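Local coordinates for protein tapirin (Caldicellulosiruptor hydrothermalis, PDB 6N2C) that binds cellulose and probably serves in the attachment of this extremely thermophilic bacterium to plant biomass, through a zinc-bearing beta-helical C-terminal domain, at residues A[511-516]-A[530-534]; A[183-188]-A[550-555]; A[197-203]-A[545-551]; A[190-196]-A[537-543]. All blocks are in the same frame, centred on the assembly; numbering follows the deposited sequence. Where two conformers were deposited one is given.

Interaction 1. Residues A[511-516]-A[530-534]; sequences NVQIFV and HLDGV. With ZN (zinc ion), chain C.
Phe515 and Val534 cross at a slant, with Val534 CB 4.0 Å from Phe515 CD1 and Val534 CG2 set at the ring's edge, in its plane. Farther along the ring, Phe515 CE1 comes to 3.6 Å from Gly533 CA. Setting CG beside the backbone N, opposite the carbonyl carbon (chi1 -59°), turns the ring along this Gly533-Val534 corner. Trimming Phe515 to an alanine would probably open a gap beside Val534 and uncover Gly533. Glycine suits the corner because a beta carbon would collide with Ile514 O, which Gly533 CA instead meets through a C-H contact. Around this point the backbones pair in parallel: Ile514 N donates to Asp532 O, Val534 N to Ile514 O, and Val516 N to Val534 O.

The aliphatic Ile514 meets Leu531 among buried side chains, CG1 of Ile514 lying 4.0 Å from Leu531 CD2. Gln513 and Asp532 turn their flat groups strongly against each other, planes 75° apart, and a water joins them, accepting from Gln513 NE2 and donating to Asp532 OD2. A second water also donates to OD2, while Asp532 OD1 binds zinc at 2.0 Å. His530, two residues earlier on the same strand, gives NE2 to the metal at 1.9 Å, and Glu551 completes the protein ligands. The whole is a corner of a parallel beta-helix carrying a His-Asp-Glu zinc site.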
loop_
_atom_site.group_PDB
_atom_site.type_symbol
_atom_site.label_atom_id
_atom_site.label_comp_id
_atom_site.label_asym_id
_atom_site.label_seq_id
_atom_site.Cartn_x
_atom_site.Cartn_y
_atom_site.Cartn_z
ATOM N N ASN A 511 30.908 13.641 -5.319
ATOM C CA ASN A 511 30.041 12.527 -5.720
ATOM C C ASN A 511 29.677 12.582 -7.241
ATOM O O ASN A 511 29.273 13.612 -7.775
ATOM C CB ASN A 511 28.739 12.538 -4.893
ATOM C CG ASN A 511 27.948 11.245 -4.999
ATOM O OD1 ASN A 511 28.231 10.308 -4.273
ATOM N ND2 ASN A 511 26.891 11.246 -5.750
ATOM N N VAL A 512 29.851 11.445 -7.910
ATOM C CA VAL A 512 29.403 11.265 -9.255
ATOM C C VAL A 512 28.218 10.334 -9.289
ATOM O O VAL A 512 28.064 9.433 -8.445
ATOM C CB VAL A 512 30.503 10.716 -10.156
ATOM C CG1 VAL A 512 31.714 11.666 -10.093
ATOM C CG2 VAL A 512 30.942 9.310 -9.804
ATOM N N GLN A 513 27.451 10.499 -10.320
ATOM C CA GLN A 513 26.286 9.680 -10.504
ATOM C C GLN A 513 26.661 8.314 -10.945
ATOM O O GLN A 513 27.632 8.121 -11.630
ATOM C CB GLN A 513 25.300 10.326 -11.446
ATOM C CG GLN A 513 24.870 11.792 -11.145
ATOM C CD GLN A 513 24.167 12.538 -12.233
ATOM O OE1 GLN A 513 24.110 12.060 -13.387
ATOM N NE2 GLN A 513 23.681 13.764 -11.932
ATOM N N ILE A 514 25.795 7.345 -10.580
ATOM C CA ILE A 514 26.065 5.938 -10.821
ATOM C C ILE A 514 24.837 5.329 -11.460
ATOM O O ILE A 514 23.762 5.410 -10.894
ATOM C CB ILE A 514 26.429 5.201 -9.518
ATOM C CG1 ILE A 514 27.722 5.724 -8.861
ATOM C CG2 ILE A 514 26.534 3.707 -9.741
ATOM C CD1 ILE A 514 28.908 5.431 -9.667
ATOM N N PHE A 515 25.023 4.671 -12.608
ATOM C CA PHE A 515 23.911 4.015 -13.295
ATOM C C PHE A 515 24.306 2.564 -13.573
ATOM O O PHE A 515 25.252 2.312 -14.336
ATOM C CB PHE A 515 23.597 4.771 -14.608
ATOM C CG PHE A 515 23.244 6.169 -14.379
ATOM C CD1 PHE A 515 21.970 6.561 -14.044
ATOM C CD2 PHE A 515 24.260 7.163 -14.421
ATOM C CE1 PHE A 515 21.649 7.892 -13.806
ATOM C CE2 PHE A 515 23.938 8.450 -14.147
ATOM C CZ PHE A 515 22.671 8.828 -13.889
ATOM N N VAL A 516 23.575 1.637 -12.963
ATOM C CA VAL A 516 23.824 0.192 -13.091
ATOM C C VAL A 516 22.631 -0.533 -13.635
ATOM O O VAL A 516 21.520 -0.419 -13.105
ATOM C CB VAL A 516 24.300 -0.403 -11.759
ATOM C CG1 VAL A 516 24.620 -1.873 -11.955
ATOM C CG2 VAL A 516 25.504 0.287 -11.245
ATOM N N HIS A 530 25.917 8.025 -0.236
ATOM C CA HIS A 530 25.139 8.913 -1.070
ATOM C C HIS A 530 25.232 8.388 -2.493
ATOM O O HIS A 530 26.313 8.333 -3.069
ATOM C CB HIS A 530 25.713 10.345 -1.005
ATOM C CG HIS A 530 24.968 11.356 -1.856
ATOM N ND1 HIS A 530 25.561 12.507 -2.338
ATOM C CD2 HIS A 530 23.702 11.373 -2.318
ATOM C CE1 HIS A 530 24.677 13.164 -3.080
ATOM N NE2 HIS A 530 23.527 12.498 -3.071
ATOM N N LEU A 531 24.093 8.031 -3.051
ATOM C CA LEU A 531 24.023 7.562 -4.435
ATOM C C LEU A 531 22.938 8.285 -5.212
ATOM O O LEU A 531 21.734 8.194 -4.865
ATOM C CB LEU A 531 23.756 6.044 -4.476
ATOM C CG LEU A 531 24.911 5.119 -4.165
ATOM C CD1 LEU A 531 24.402 3.712 -3.815
ATOM C CD2 LEU A 531 25.836 5.046 -5.384
ATOM N N ASP A 532 23.338 8.913 -6.335
ATOM C CA ASP A 532 22.413 9.555 -7.253
ATOM C C ASP A 532 22.489 8.763 -8.534
ATOM O O ASP A 532 23.591 8.566 -9.064
ATOM C CB ASP A 532 22.898 10.968 -7.593
ATOM C CG ASP A 532 22.693 11.956 -6.463
ATOM O OD1 ASP A 532 21.794 11.695 -5.660
ATOM O OD2 ASP A 532 23.338 12.954 -6.470
ATOM N N GLY A 533 21.349 8.320 -9.017
ATOM C CA GLY A 533 21.324 7.558 -10.225
ATOM C C GLY A 533 20.243 6.527 -10.221
ATOM O O GLY A 533 19.086 6.834 -9.840
ATOM N N VAL A 534 20.558 5.351 -10.818
ATOM C CA VAL A 534 19.533 4.338 -11.054
ATOM C C VAL A 534 20.255 2.984 -10.789
ATOM O O VAL A 534 21.416 2.776 -11.201
ATOM C CB VAL A 534 18.983 4.416 -12.516
ATOM C CG1 VAL A 534 18.274 3.249 -12.960
ATOM C CG2 VAL A 534 18.269 5.709 -12.837
HETATM ZN ZN ZN C . 21.904 12.848 -4.047
HETATM O O HOH W 1 26.043 13.294 -7.105
HETATM O O HOH W 2 23.616 14.418 -8.872
#

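Interaction 2. Residues A[183-188]-A[550-555]; sequences FTTYGL and IEYVRM. With ZN (zinc ion), chain C.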
loop_
_atom_site.group_PDB
_atom_site.type_symbol
_atom_site.label_atom_id
_atom_site.label_comp_id
_atom_site.label_asym_id
_atom_site.label_seq_id
_atom_site.Cartn_x
_atom_site.Cartn_y
_atom_site.Cartn_z
ATOM N N PHE A 183 10.528 2.531 -18.452
ATOM C CA PHE A 183 11.583 2.205 -17.483
ATOM C C PHE A 183 12.718 3.173 -17.400
ATOM O O PHE A 183 13.692 2.935 -16.668
ATOM C CB PHE A 183 11.918 0.692 -17.539
ATOM C CG PHE A 183 10.845 -0.135 -16.961
ATOM C CD1 PHE A 183 10.855 -0.406 -15.592
ATOM C CD2 PHE A 183 9.728 -0.448 -17.729
ATOM C CE1 PHE A 183 9.771 -1.045 -15.033
ATOM C CE2 PHE A 183 8.668 -1.130 -17.187
ATOM C CZ PHE A 183 8.716 -1.373 -15.774
ATOM N N THR A 184 12.660 4.313 -18.122
ATOM C CA THR A 184 13.595 5.370 -17.861
ATOM C C THR A 184 13.128 6.295 -16.675
ATOM O O THR A 184 13.835 7.317 -16.358
ATOM C CB THR A 184 13.846 6.312 -19.072
ATOM O OG1 THR A 184 12.669 7.059 -19.347
ATOM C CG2 THR A 184 14.287 5.480 -20.280
ATOM N N THR A 185 12.003 5.960 -16.075
ATOM C CA THR A 185 11.444 6.717 -14.923
ATOM C C THR A 185 11.579 5.971 -13.591
ATOM O O THR A 185 10.926 6.319 -12.625
ATOM C CB THR A 185 9.961 7.099 -15.145
ATOM O OG1 THR A 185 9.108 5.967 -15.079
ATOM C CG2 THR A 185 9.807 7.782 -16.509
ATOM N N TYR A 186 12.386 4.914 -13.595
ATOM C CA TYR A 186 12.579 4.073 -12.394
ATOM C C TYR A 186 13.915 4.259 -11.768
ATOM O O TYR A 186 14.964 4.132 -12.430
ATOM C CB TYR A 186 12.309 2.567 -12.694
ATOM C CG TYR A 186 10.842 2.192 -12.839
ATOM C CD1 TYR A 186 10.105 2.610 -13.926
ATOM C CD2 TYR A 186 10.253 1.369 -11.942
ATOM C CE1 TYR A 186 8.772 2.275 -14.081
ATOM C CE2 TYR A 186 8.948 0.945 -12.114
ATOM C CZ TYR A 186 8.208 1.413 -13.179
ATOM O OH TYR A 186 6.897 1.018 -13.332
ATOM N N GLY A 187 13.947 4.499 -10.463
ATOM C CA GLY A 187 15.170 4.657 -9.769
ATOM C C GLY A 187 15.759 3.358 -9.240
ATOM O O GLY A 187 16.985 3.209 -9.122
ATOM N N LEU A 188 14.870 2.429 -8.895
ATOM C CA LEU A 188 15.267 1.078 -8.359
ATOM C C LEU A 188 14.344 0.060 -9.017
ATOM O O LEU A 188 13.096 0.202 -9.059
ATOM C CB LEU A 188 15.182 1.007 -6.786
ATOM C CG LEU A 188 15.951 2.083 -6.065
ATOM C CD1 LEU A 188 15.583 2.030 -4.603
ATOM C CD2 LEU A 188 17.426 1.971 -6.236
ATOM N N ILE A 550 19.669 7.794 -1.197
ATOM C CA ILE A 550 19.515 7.364 -2.594
ATOM C C ILE A 550 18.617 8.376 -3.219
ATOM O O ILE A 550 17.500 8.637 -2.755
ATOM C CB ILE A 550 18.921 5.919 -2.736
ATOM C CG1 ILE A 550 19.866 4.926 -2.066
ATOM C CG2 ILE A 550 18.771 5.532 -4.231
ATOM C CD1 ILE A 550 19.291 3.599 -1.804
ATOM N N GLU A 551 19.058 8.973 -4.331
ATOM C CA GLU A 551 18.170 9.841 -5.080
ATOM C C GLU A 551 18.208 9.452 -6.595
ATOM O O GLU A 551 19.270 9.281 -7.143
ATOM C CB GLU A 551 18.642 11.288 -4.995
ATOM C CG GLU A 551 18.429 12.037 -3.635
ATOM C CD GLU A 551 19.479 11.701 -2.576
ATOM O OE1 GLU A 551 20.683 11.833 -2.873
ATOM O OE2 GLU A 551 19.135 11.262 -1.437
ATOM N N TYR A 552 17.036 9.316 -7.140
ATOM C CA TYR A 552 16.881 9.057 -8.573
ATOM C C TYR A 552 17.434 10.274 -9.358
ATOM O O TYR A 552 17.028 11.466 -9.097
ATOM C CB TYR A 552 15.421 8.907 -8.902
ATOM C CG TYR A 552 15.036 8.969 -10.390
ATOM C CD1 TYR A 552 15.344 7.928 -11.231
ATOM C CD2 TYR A 552 14.478 10.129 -10.968
ATOM C CE1 TYR A 552 14.994 7.987 -12.562
ATOM C CE2 TYR A 552 14.153 10.175 -12.318
ATOM C CZ TYR A 552 14.329 9.054 -13.084
ATOM O OH TYR A 552 14.057 9.098 -14.441
ATOM N N VAL A 553 18.186 9.956 -10.381
ATOM C CA VAL A 553 18.483 10.879 -11.431
ATOM C C VAL A 553 18.240 10.112 -12.751
ATOM O O VAL A 553 18.709 8.988 -12.887
ATOM C CB VAL A 553 19.959 11.314 -11.379
ATOM C CG1 VAL A 553 20.450 12.089 -12.657
ATOM C CG2 VAL A 553 20.236 12.102 -10.121
ATOM N N ARG A 554 17.546 10.742 -13.696
ATOM C CA ARG A 554 17.405 10.151 -15.050
ATOM C C ARG A 554 18.725 9.675 -15.648
ATOM O O ARG A 554 19.767 10.373 -15.601
ATOM C CB ARG A 554 16.650 11.135 -15.943
ATOM C CG ARG A 554 16.239 10.608 -17.298
ATOM C CD ARG A 554 15.327 11.647 -18.001
ATOM N NE ARG A 554 14.761 11.100 -19.229
ATOM C CZ ARG A 554 15.290 11.161 -20.455
ATOM N NH1 ARG A 554 16.449 11.797 -20.761
ATOM N NH2 ARG A 554 14.612 10.561 -21.424
ATOM N N MET A 555 18.707 8.483 -16.247
ATOM C CA MET A 555 19.868 8.008 -16.929
ATOM C C MET A 555 20.356 9.013 -18.005
ATOM O O MET A 555 19.488 9.605 -18.705
ATOM C CB MET A 555 19.574 6.633 -17.629
ATOM C CG MET A 555 19.514 5.453 -16.623
ATOM S SD MET A 555 19.268 3.865 -17.521
ATOM C CE MET A 555 17.621 3.911 -17.921
HETATM ZN ZN ZN C . 21.904 12.848 -4.047
HETATM O O HOH W 3 16.365 6.779 -16.163
#
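Thr184 O is gripped twice: the phenol of Tyr552 donates to it with OH at 2.6 Å from Thr184 O, lying in the carbonyl plane on a lone pair, and a water donates as well. That water in turn accepts from Met555 N, so one carbonyl gathers both the side chain and the backbone of the chain leaving the strand. A tyrosine fits because its length spans the gap between the segments: with CG anti to the backbone N (chi1 166°), the ring extends past Gly187, whose CA lies 3.6 Å from Tyr552 CD1. A beta carbon on Gly187 would sit tightly against Tyr552 CB, consistent with a glycine here. Arg554 N stands 3.6 Å above one face of the Tyr552 ring, toward its rim.

Apolar contacts flank this bond. Met555 CE approaches Thr184 CA at 4.3 Å, under the cover of helix 557-565, whose Ile560 touches both residues. At the other end Leu188 CD2 meets Ile550 CG2 at 4.3 Å in the interior. Glu551, between Ile550 and Tyr552, turns OE1 to the zinc ion. The phenol and the water share the accepting capacity of Thr184 O and leave this buried carbonyl well solvated; phenol and carbonyl thus satisfy each other where the chain runs on from the beta-helix to helix 557-565.

Interaction 3. Residues A[197-203]-A[545-551]; sequences NNNITVT and GGNLNIE. With ZN (zinc ion), chain C.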
loop_
_atom_site.group_PDB
_atom_site.type_symbol
_atom_site.label_atom_id
_atom_site.label_comp_id
_atom_site.label_asym_id
_atom_site.label_seq_id
_atom_site.Cartn_x
_atom_site.Cartn_y
_atom_site.Cartn_z
ATOM N N ASN A 197 18.357 -1.562 4.256
ATOM C CA ASN A 197 19.133 -1.697 5.490
ATOM C C ASN A 197 18.738 -0.532 6.316
ATOM O O ASN A 197 17.948 0.330 5.867
ATOM C CB ASN A 197 20.604 -1.727 5.188
ATOM C CG ASN A 197 21.360 -2.664 6.116
ATOM O OD1 ASN A 197 21.085 -2.650 7.318
ATOM N ND2 ASN A 197 22.292 -3.505 5.563
ATOM N N ASN A 198 19.283 -0.451 7.518
ATOM C CA ASN A 198 18.807 0.566 8.435
ATOM C C ASN A 198 19.176 1.979 7.970
ATOM O O ASN A 198 20.253 2.206 7.410
ATOM C CB ASN A 198 19.404 0.390 9.856
ATOM C CG ASN A 198 19.206 -0.998 10.416
ATOM O OD1 ASN A 198 20.063 -1.836 10.288
ATOM N ND2 ASN A 198 18.015 -1.249 11.043
ATOM N N ASN A 199 18.292 2.923 8.270
ATOM C CA ASN A 199 18.490 4.351 7.988
ATOM C C ASN A 199 18.819 4.677 6.512
ATOM O O ASN A 199 19.795 5.381 6.228
ATOM C CB ASN A 199 19.538 4.881 8.930
ATOM C CG ASN A 199 19.173 4.530 10.351
ATOM O OD1 ASN A 199 18.050 4.843 10.781
ATOM N ND2 ASN A 199 20.054 3.885 11.058
ATOM N N ILE A 200 18.058 4.068 5.592
ATOM C CA ILE A 200 18.165 4.414 4.167
ATOM C C ILE A 200 17.056 5.383 3.889
ATOM O O ILE A 200 15.930 5.155 4.322
ATOM C CB ILE A 200 18.222 3.149 3.249
ATOM C CG1 ILE A 200 19.527 2.356 3.657
ATOM C CG2 ILE A 200 18.214 3.549 1.750
ATOM C CD1 ILE A 200 19.957 1.162 2.843
ATOM N N THR A 201 17.357 6.467 3.160
ATOM C CA THR A 201 16.363 7.406 2.667
ATOM C C THR A 201 16.384 7.335 1.152
ATOM O O THR A 201 17.448 7.480 0.567
ATOM C CB THR A 201 16.678 8.815 3.120
ATOM O OG1 THR A 201 16.688 8.880 4.573
ATOM C CG2 THR A 201 15.686 9.777 2.651
ATOM N N VAL A 202 15.248 7.037 0.567
ATOM C CA VAL A 202 15.103 6.869 -0.909
ATOM C C VAL A 202 14.183 7.990 -1.388
ATOM O O VAL A 202 13.062 8.089 -0.936
ATOM C CB VAL A 202 14.496 5.525 -1.266
ATOM C CG1 VAL A 202 14.241 5.395 -2.769
ATOM C CG2 VAL A 202 15.344 4.376 -0.771
ATOM N N THR A 203 14.618 8.750 -2.432
ATOM C CA THR A 203 13.804 9.685 -3.170
ATOM C C THR A 203 13.794 9.161 -4.602
ATOM O O THR A 203 14.860 9.019 -5.186
ATOM C CB THR A 203 14.351 11.105 -3.096
ATOM O OG1 THR A 203 14.559 11.504 -1.719
ATOM C CG2 THR A 203 13.378 12.108 -3.739
ATOM N N GLY A 545 24.946 -2.118 3.611
ATOM C CA GLY A 545 25.063 -1.094 4.612
ATOM C C GLY A 545 23.844 -0.240 4.752
ATOM O O GLY A 545 22.963 -0.215 3.867
ATOM N N GLY A 546 23.766 0.472 5.887
ATOM C CA GLY A 546 22.739 1.510 6.042
ATOM C C GLY A 546 23.306 2.911 5.965
ATOM O O GLY A 546 24.418 3.093 5.488
ATOM N N ASN A 547 22.578 3.867 6.530
ATOM C CA ASN A 547 23.000 5.287 6.613
ATOM C C ASN A 547 23.349 5.860 5.203
ATOM O O ASN A 547 24.449 6.360 4.937
ATOM C CB ASN A 547 24.151 5.425 7.567
ATOM C CG ASN A 547 23.800 4.875 8.972
ATOM O OD1 ASN A 547 24.429 3.935 9.466
ATOM N ND2 ASN A 547 22.764 5.402 9.558
ATOM N N LEU A 548 22.396 5.694 4.324
ATOM C CA LEU A 548 22.619 5.957 2.880
ATOM C C LEU A 548 21.429 6.747 2.369
ATOM O O LEU A 548 20.240 6.400 2.636
ATOM C CB LEU A 548 22.789 4.601 2.188
ATOM C CG LEU A 548 22.537 4.581 0.647
ATOM C CD1 LEU A 548 23.667 5.326 -0.018
ATOM C CD2 LEU A 548 22.593 3.153 0.151
ATOM N N ASN A 549 21.702 7.832 1.582
ATOM C CA ASN A 549 20.668 8.586 0.907
ATOM C C ASN A 549 20.809 8.194 -0.615
ATOM O O ASN A 549 21.898 8.286 -1.168
ATOM C CB ASN A 549 20.935 10.059 1.000
ATOM C CG ASN A 549 20.753 10.591 2.371
ATOM O OD1 ASN A 549 19.656 10.455 2.972
ATOM N ND2 ASN A 549 21.829 11.209 2.919
ATOM N N ILE A 550 19.669 7.794 -1.197
ATOM C CA ILE A 550 19.515 7.364 -2.594
ATOM C C ILE A 550 18.617 8.376 -3.219
ATOM O O ILE A 550 17.500 8.637 -2.755
ATOM C CB ILE A 550 18.921 5.919 -2.736
ATOM C CG1 ILE A 550 19.866 4.926 -2.066
ATOM C CG2 ILE A 550 18.771 5.532 -4.231
ATOM C CD1 ILE A 550 19.291 3.599 -1.804
ATOM N N GLU A 551 19.058 8.973 -4.331
ATOM C CA GLU A 551 18.170 9.841 -5.080
ATOM C C GLU A 551 18.208 9.452 -6.595
ATOM O O GLU A 551 19.270 9.281 -7.143
ATOM C CB GLU A 551 18.642 11.288 -4.995
ATOM C CG GLU A 551 18.429 12.037 -3.635
ATOM C CD GLU A 551 19.479 11.701 -2.576
ATOM O OE1 GLU A 551 20.683 11.833 -2.873
ATOM O OE2 GLU A 551 19.135 11.262 -1.437
HETATM ZN ZN ZN C . 21.904 12.848 -4.047
HETATM O O HOH W 4 19.515 8.266 5.532
HETATM O O HOH W 5 22.467 2.325 10.465
HETATM O O HOH W 6 16.833 10.319 -0.666
#
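Ile200 packs along the neighbouring coil, from strand 548-551 back to the loop before it. Its CB lies 3.9 Å from Leu548 O. With CG2 opposite the backbone N and CG1 beside it (chi1 -62°), the branches part: CG2 comes close to the same oxygen and to Ile550 CD1, 3.7 Å away, while CG1 passes Gly546 CA and Leu548 CB, and its tip CD1 ends 3.5 Å from Gly545 O. Both isoleucines and Leu548 face the same way, suiting the apolar interior. These are adjacent strands of a parallel beta-helix, in register one coil to the next, with Thr201 N bonded to Leu548 O, Ile550 N to Thr201 O, and Thr203 N to Ile550 O.

At the bend before the strands, the amides of Asn199 and Asn547 lie side by side, planes 19° apart, joined by a water that accepts from Asn199 ND2 and donates to Asn547 OD1. Asn199 OD1 also accepts from Asn220 N, and ND2 donates to Asn219 OD1. Asn197 rests CB on Gly545 O at 3.1 Å, accepts from Asn198 N through OD1, and gives ND2 to Phe543 O. With an alanine in its place, Asn198 N and Phe543 O would probably lose these amide partners. On the outer face, Thr203 CB meets Glu551 CG, beside the zinc-binding carboxylate.

Interaction 4. Residues A[190-196]-A[537-543]; sequences SSDKIIF and ANGSLQF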
loop_
_atom_site.group_PDB
_atom_site.type_symbol
_atom_site.label_atom_id
_atom_site.label_comp_id
_atom_site.label_asym_id
_atom_site.label_seq_id
_atom_site.Cartn_x
_atom_site.Cartn_y
_atom_site.Cartn_z
ATOM N N SER A 190 14.094 -4.400 -9.378
ATOM C CA SER A 190 14.675 -5.738 -9.259
ATOM C C SER A 190 13.686 -6.767 -9.753
ATOM O O SER A 190 12.517 -6.666 -9.392
ATOM C CB SER A 190 15.052 -6.048 -7.806
ATOM O OG SER A 190 15.526 -7.417 -7.700
ATOM N N SER A 191 14.164 -7.767 -10.520
ATOM C CA SER A 191 13.357 -8.911 -10.811
ATOM C C SER A 191 13.344 -9.935 -9.718
ATOM O O SER A 191 12.719 -10.986 -9.932
ATOM C CB SER A 191 13.735 -9.570 -12.089
ATOM O OG SER A 191 13.716 -8.700 -13.158
ATOM N N ASP A 192 13.993 -9.652 -8.612
ATOM C CA ASP A 192 13.797 -10.475 -7.390
ATOM C C ASP A 192 13.464 -9.601 -6.226
ATOM O O ASP A 192 12.416 -8.961 -6.288
ATOM C CB ASP A 192 15.019 -11.373 -7.257
ATOM C CG ASP A 192 14.821 -12.539 -6.236
ATOM O OD1 ASP A 192 13.749 -12.723 -5.717
ATOM O OD2 ASP A 192 15.750 -13.341 -6.142
ATOM N N LYS A 193 14.269 -9.520 -5.186
ATOM C CA LYS A 193 13.958 -8.725 -4.013
ATOM C C LYS A 193 14.637 -7.385 -3.968
ATOM O O LYS A 193 15.647 -7.198 -4.638
ATOM C CB LYS A 193 14.426 -9.439 -2.744
ATOM C CG LYS A 193 13.559 -10.662 -2.407
ATOM C CD LYS A 193 14.287 -11.543 -1.389
ATOM C CE LYS A 193 13.786 -13.010 -1.402
ATOM N NZ LYS A 193 12.302 -13.143 -1.404
ATOM N N ILE A 194 14.100 -6.477 -3.163
ATOM C CA ILE A 194 14.792 -5.279 -2.779
ATOM C C ILE A 194 14.934 -5.275 -1.264
ATOM O O ILE A 194 13.955 -5.236 -0.583
ATOM C CB ILE A 194 14.193 -3.984 -3.230
ATOM C CG1 ILE A 194 14.101 -3.959 -4.766
ATOM C CG2 ILE A 194 15.077 -2.827 -2.821
ATOM C CD1 ILE A 194 13.430 -2.676 -5.283
ATOM N N ILE A 195 16.172 -5.438 -0.814
ATOM C CA ILE A 195 16.488 -5.528 0.600
ATOM C C ILE A 195 17.214 -4.348 1.090
ATOM O O ILE A 195 18.411 -4.218 0.825
ATOM C CB ILE A 195 17.190 -6.852 0.975
ATOM C CG1 ILE A 195 16.469 -8.032 0.312
ATOM C CG2 ILE A 195 17.242 -6.984 2.503
ATOM C CD1 ILE A 195 17.270 -9.273 0.226
ATOM N N PHE A 196 16.514 -3.472 1.817
ATOM C CA PHE A 196 17.090 -2.253 2.305
ATOM C C PHE A 196 17.863 -2.573 3.630
ATOM O O PHE A 196 18.154 -3.701 3.916
ATOM C CB PHE A 196 16.053 -1.170 2.475
ATOM C CG PHE A 196 15.536 -0.600 1.154
ATOM C CD1 PHE A 196 16.381 0.159 0.329
ATOM C CD2 PHE A 196 14.243 -0.750 0.764
ATOM C CE1 PHE A 196 15.936 0.726 -0.839
ATOM C CE2 PHE A 196 13.814 -0.180 -0.460
ATOM C CZ PHE A 196 14.670 0.527 -1.255
ATOM N N ALA A 537 18.334 -4.282 -11.677
ATOM C CA ALA A 537 18.934 -5.643 -11.546
ATOM C C ALA A 537 17.955 -6.732 -11.797
ATOM O O ALA A 537 16.760 -6.680 -11.458
ATOM C CB ALA A 537 19.608 -5.801 -10.195
ATOM N N ASN A 538 18.447 -7.781 -12.497
ATOM C CA ASN A 538 17.580 -8.979 -12.660
ATOM C C ASN A 538 17.628 -9.808 -11.396
ATOM O O ASN A 538 16.632 -10.471 -11.076
ATOM C CB ASN A 538 18.107 -9.797 -13.809
ATOM C CG ASN A 538 17.030 -10.547 -14.535
ATOM O OD1 ASN A 538 15.935 -10.028 -14.833
ATOM N ND2 ASN A 538 17.411 -11.736 -14.994
ATOM N N GLY A 539 18.745 -9.784 -10.653
ATOM C CA GLY A 539 18.807 -10.387 -9.362
ATOM C C GLY A 539 18.400 -9.398 -8.310
ATOM O O GLY A 539 17.942 -8.307 -8.630
ATOM N N SER A 540 18.534 -9.784 -7.062
ATOM C CA SER A 540 18.133 -8.929 -5.973
ATOM C C SER A 540 19.017 -7.702 -5.806
ATOM O O SER A 540 20.233 -7.755 -6.029
ATOM C CB SER A 540 18.129 -9.662 -4.614
ATOM O OG SER A 540 17.093 -10.627 -4.631
ATOM N N LEU A 541 18.393 -6.662 -5.301
ATOM C CA LEU A 541 19.075 -5.476 -4.926
ATOM C C LEU A 541 19.225 -5.404 -3.407
ATOM O O LEU A 541 18.229 -5.196 -2.652
ATOM C CB LEU A 541 18.309 -4.261 -5.452
ATOM C CG LEU A 541 18.811 -2.938 -5.002
ATOM C CD1 LEU A 541 20.257 -2.677 -5.410
ATOM C CD2 LEU A 541 17.917 -1.883 -5.584
ATOM N N GLN A 542 20.469 -5.522 -2.960
ATOM C CA GLN A 542 20.730 -5.678 -1.483
ATOM C C GLN A 542 21.644 -4.637 -1.073
ATOM O O GLN A 542 22.732 -4.501 -1.677
ATOM C CB GLN A 542 21.303 -7.056 -1.221
ATOM C CG GLN A 542 21.779 -7.307 0.184
ATOM C CD GLN A 542 21.191 -8.567 0.798
ATOM O OE1 GLN A 542 21.125 -9.644 0.138
ATOM N NE2 GLN A 542 20.705 -8.430 2.050
ATOM N N PHE A 543 21.249 -3.876 -0.069
ATOM C CA PHE A 543 22.090 -2.862 0.501
ATOM C C PHE A 543 22.817 -3.493 1.684
ATOM O O PHE A 543 22.165 -3.901 2.647
ATOM C CB PHE A 543 21.288 -1.644 0.918
ATOM C CG PHE A 543 20.692 -0.946 -0.292
ATOM C CD1 PHE A 543 19.489 -1.381 -0.885
ATOM C CD2 PHE A 543 21.387 0.078 -0.898
ATOM C CE1 PHE A 543 18.949 -0.763 -2.009
ATOM C CE2 PHE A 543 20.862 0.678 -2.047
ATOM C CZ PHE A 543 19.646 0.262 -2.625
HETATM O O HOH W 7 18.300 -12.871 -6.795
#
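Phe196 and Phe543 lie side by side with ring planes 17° apart, but slid so far, centroids 5.3 Å apart, that the rings barely overlap; Phe196 CE1 and Phe543 CE1 touch at 3.6 Å. Ile194 CG2 lies 3.7 Å above one face of Phe196, toward its rim, and at the edge of Phe543, and it also packs on Leu541 CD2 at 4.1 Å. Branched and flat groups thus fill the interior of this beta-helical rung.

Outward from them runs the parallel ladder: Leu541 N donates to Lys193 O, Ile195 N to Leu541 O, and Phe543 N to Ile195 O. On the opposite side of the strands the Gln542 chain bends at chi2 and lays its amide alongside Ile195, NE2 3.8 Å from Ile195 CG2.

At the polar edge serines take over. Ser540 OG accepts from Lys193 N, and a water links Asp192 OD2 to Ser540 N. Ser190 OG, opposite its own N (chi1 175°), reaches Asp192 N, from which it accepts at 2.9 Å in an ST turn, and sits 2.7 Å from Gly539 O. Parallel pairing resumes beyond, where Ser190 bridges Ala537 and Ser191 N donates to Ala537 O at 3.0 Å. Serine hydroxyls therefore serve backbone groups across the break between two paired regions.

Interactions 1, 2 and 3 meet at the zinc ion: interaction 1 brings His530 and Asp532, while interactions 2 and 3 share Glu551. Strand 548-552 lies between strands 200-203 and 530-532, and Leu531 O with Glu551 N (2.8 Å) and Gly533 N with Glu551 O (3.0 Å) are probable hydrogen bonds, consistent with holding the strands that carry the metal ligands in register. Interaction 4 sits on another face of the same coils; the side chain of Phe543 is about 12 Å from the zinc. It meets interactions 2 and 3 through the core, where Phe543 packs on Leu548, Ile550 and Ile200, and Leu188 of interaction 2 packs on Phe196 and Leu541.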